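Local atomic coordinates of ArsR family transcriptional regulator (Comamonas testosteroni, PDB entry 6UVU), a protein that acts as an antimony(III)-responsive transcriptional repressor, probably binding operator DNA through a winged helix-turn-helix and letting go when the metalloid binds. Residues B[42-47]-B[74-79]. Residues are numbered along the deposited sequence; the frame is centred on the assembly and turned at random.
Sequences DTRLRL and SNQLQR
With CG beside the backbone N (chi1 -71°) and a bend at chi2 (-98°), the Gln76 side chain reaches across to helix 42-54 and sets its amide against Thr43 and Arg44. In the winged helix-turn-helix of this ArsR-family repressor, helix 70-82 occupies the place of the recognition helix; the axes of segments 42-47 and 74-79 run at 79° to each other, 11.2 Å apart at closest approach. Thr43 turns its methyl to the same amide: CG2, anti to the backbone N, lies 3.3 Å from Gln76 NE2. The aliphatic start of Arg44 passes the other amide atom, its CG 3.8 Å from Gln76 OE1. One turn on from Thr43, Leu47 rests CD1 on Gln76 CB at 3.7 Å. Leu47 and Leu77 both pack on Leu62 of helix 59-65, which joins the two helices through a shared apolar neighbour. No direct hydrogen bond joins the two segments; a water does so instead. The Arg44 guanidinium, anchored through NE to the carbonyl of Val38 and through NH2 to that of Lys37, donates through NH1 to this water, which lies in the guanidinium plane 2.7 Å from NH1 and donates in turn to Gln76 OE1 at a short 2.5 Å.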
loop_
_atom_site.group_PDB
_atom_site.type_symbol
_atom_site.label_atom_id
_atom_site.label_comp_id
_atom_site.label_asym_id
_atom_site.label_seq_id
_atom_site.Cartn_x
_atom_site.Cartn_y
_atom_site.Cartn_z
ATOM N N ASP B 42 9.552 6.169 1.460
ATOM C CA ASP B 42 10.607 5.898 0.490
ATOM C C ASP B 42 11.704 4.985 1.045
ATOM O O ASP B 42 11.954 3.896 0.527
ATOM C CB ASP B 42 11.187 7.252 0.060
ATOM C CG ASP B 42 11.720 7.241 -1.343
ATOM O OD1 ASP B 42 12.827 6.690 -1.554
ATOM O OD2 ASP B 42 11.034 7.799 -2.235
ATOM N N THR B 43 12.340 5.419 2.129
ATOM C CA THR B 43 13.482 4.695 2.677
ATOM C C THR B 43 13.077 3.341 3.241
ATOM O O THR B 43 13.768 2.342 3.013
ATOM C CB THR B 43 14.154 5.552 3.748
ATOM O OG1 THR B 43 14.856 6.620 3.100
ATOM C CG2 THR B 43 15.119 4.733 4.590
ATOM N N ARG B 44 11.953 3.280 3.971
ATOM C CA ARG B 44 11.520 2.005 4.540
ATOM C C ARG B 44 11.234 0.987 3.452
ATOM O O ARG B 44 11.512 -0.206 3.617
ATOM C CB ARG B 44 10.271 2.176 5.399
ATOM C CG ARG B 44 10.491 2.874 6.720
ATOM C CD ARG B 44 9.403 2.506 7.701
ATOM N NE ARG B 44 8.157 3.140 7.351
ATOM C CZ ARG B 44 7.859 4.412 7.598
ATOM N NH1 ARG B 44 8.732 5.213 8.196
ATOM N NH2 ARG B 44 6.684 4.886 7.219
ATOM N N LEU B 45 10.654 1.441 2.342
ATOM C CA LEU B 45 10.257 0.529 1.281
ATOM C C LEU B 45 11.481 -0.042 0.581
ATOM O O LEU B 45 11.520 -1.230 0.251
ATOM C CB LEU B 45 9.346 1.263 0.289
ATOM C CG LEU B 45 8.665 0.404 -0.781
ATOM C CD1 LEU B 45 7.660 -0.547 -0.139
ATOM C CD2 LEU B 45 7.966 1.239 -1.870
ATOM N N ARG B 46 12.486 0.797 0.337
ATOM C CA ARG B 46 13.731 0.318 -0.257
ATOM C C ARG B 46 14.450 -0.636 0.682
ATOM O O ARG B 46 15.001 -1.647 0.237
ATOM C CB ARG B 46 14.633 1.503 -0.610
ATOM C CG ARG B 46 14.061 2.428 -1.675
ATOM C CD ARG B 46 15.118 3.419 -2.111
ATOM N NE ARG B 46 16.165 2.776 -2.897
ATOM C CZ ARG B 46 17.462 3.025 -2.741
ATOM N NH1 ARG B 46 17.855 3.887 -1.813
ATOM N NH2 ARG B 46 18.366 2.410 -3.501
ATOM N N LEU B 47 14.445 -0.335 1.988
ATOM C CA LEU B 47 15.048 -1.243 2.963
ATOM C C LEU B 47 14.345 -2.586 2.946
ATOM O O LEU B 47 14.993 -3.644 3.009
ATOM C CB LEU B 47 14.972 -0.631 4.371
ATOM C CG LEU B 47 15.986 0.433 4.776
ATOM C CD1 LEU B 47 15.638 1.026 6.147
ATOM C CD2 LEU B 47 17.365 -0.208 4.819
ATOM N N SER B 74 20.487 1.260 10.955
ATOM C CA SER B 74 20.335 0.449 12.156
ATOM C C SER B 74 19.109 0.881 12.936
ATOM O O SER B 74 18.282 0.053 13.331
ATOM C CB SER B 74 21.586 0.548 13.034
ATOM O OG SER B 74 21.370 -0.095 14.284
ATOM N N ASN B 75 18.958 2.186 13.138
ATOM C CA ASN B 75 17.824 2.658 13.911
ATOM C C ASN B 75 16.525 2.310 13.206
ATOM O O ASN B 75 15.584 1.822 13.837
ATOM C CB ASN B 75 17.972 4.156 14.180
ATOM C CG ASN B 75 19.266 4.490 14.964
ATOM O OD1 ASN B 75 19.897 3.610 15.581
ATOM N ND2 ASN B 75 19.659 5.763 14.935
ATOM N N GLN B 76 16.493 2.466 11.876
ATOM C CA GLN B 76 15.310 2.114 11.094
ATOM C C GLN B 76 14.940 0.646 11.265
ATOM O O GLN B 76 13.754 0.301 11.338
ATOM C CB GLN B 76 15.557 2.416 9.616
ATOM C CG GLN B 76 15.594 3.893 9.254
ATOM C CD GLN B 76 14.271 4.379 8.683
ATOM O OE1 GLN B 76 13.195 3.944 9.108
ATOM N NE2 GLN B 76 14.346 5.278 7.702
ATOM N N LEU B 77 15.941 -0.241 11.317
ATOM C CA LEU B 77 15.630 -1.665 11.399
ATOM C C LEU B 77 15.121 -2.050 12.786
ATOM O O LEU B 77 14.158 -2.821 12.905
ATOM C CB LEU B 77 16.851 -2.498 11.014
ATOM C CG LEU B 77 17.271 -2.416 9.548
ATOM C CD1 LEU B 77 18.611 -3.065 9.369
ATOM C CD2 LEU B 77 16.246 -3.072 8.652
ATOM N N GLN B 78 15.737 -1.531 13.851
ATOM C CA GLN B 78 15.201 -1.874 15.167
ATOM C C GLN B 78 13.767 -1.367 15.338
ATOM O O GLN B 78 12.964 -2.016 16.016
ATOM C CB GLN B 78 16.110 -1.380 16.301
ATOM C CG GLN B 78 17.053 -0.231 15.989
ATOM C CD GLN B 78 18.332 -0.270 16.846
ATOM O OE1 GLN B 78 18.415 -1.036 17.812
ATOM N NE2 GLN B 78 19.331 0.550 16.485
ATOM N N ARG B 79 13.396 -0.261 14.681
ATOM C CA ARG B 79 12.002 0.188 14.739
ATOM C C ARG B 79 11.068 -0.799 14.053
ATOM O O ARG B 79 9.991 -1.117 14.578
ATOM C CB ARG B 79 11.840 1.574 14.107
ATOM C CG ARG B 79 12.738 2.640 14.672
ATOM C CD ARG B 79 12.381 2.937 16.124
ATOM N NE ARG B 79 13.599 3.200 16.877
ATOM C CZ ARG B 79 14.236 2.280 17.598
ATOM N NH1 ARG B 79 15.349 2.599 18.238
ATOM N NH2 ARG B 79 13.753 1.042 17.699
HETATM O O HOH W 1 11.381 5.608 8.775
#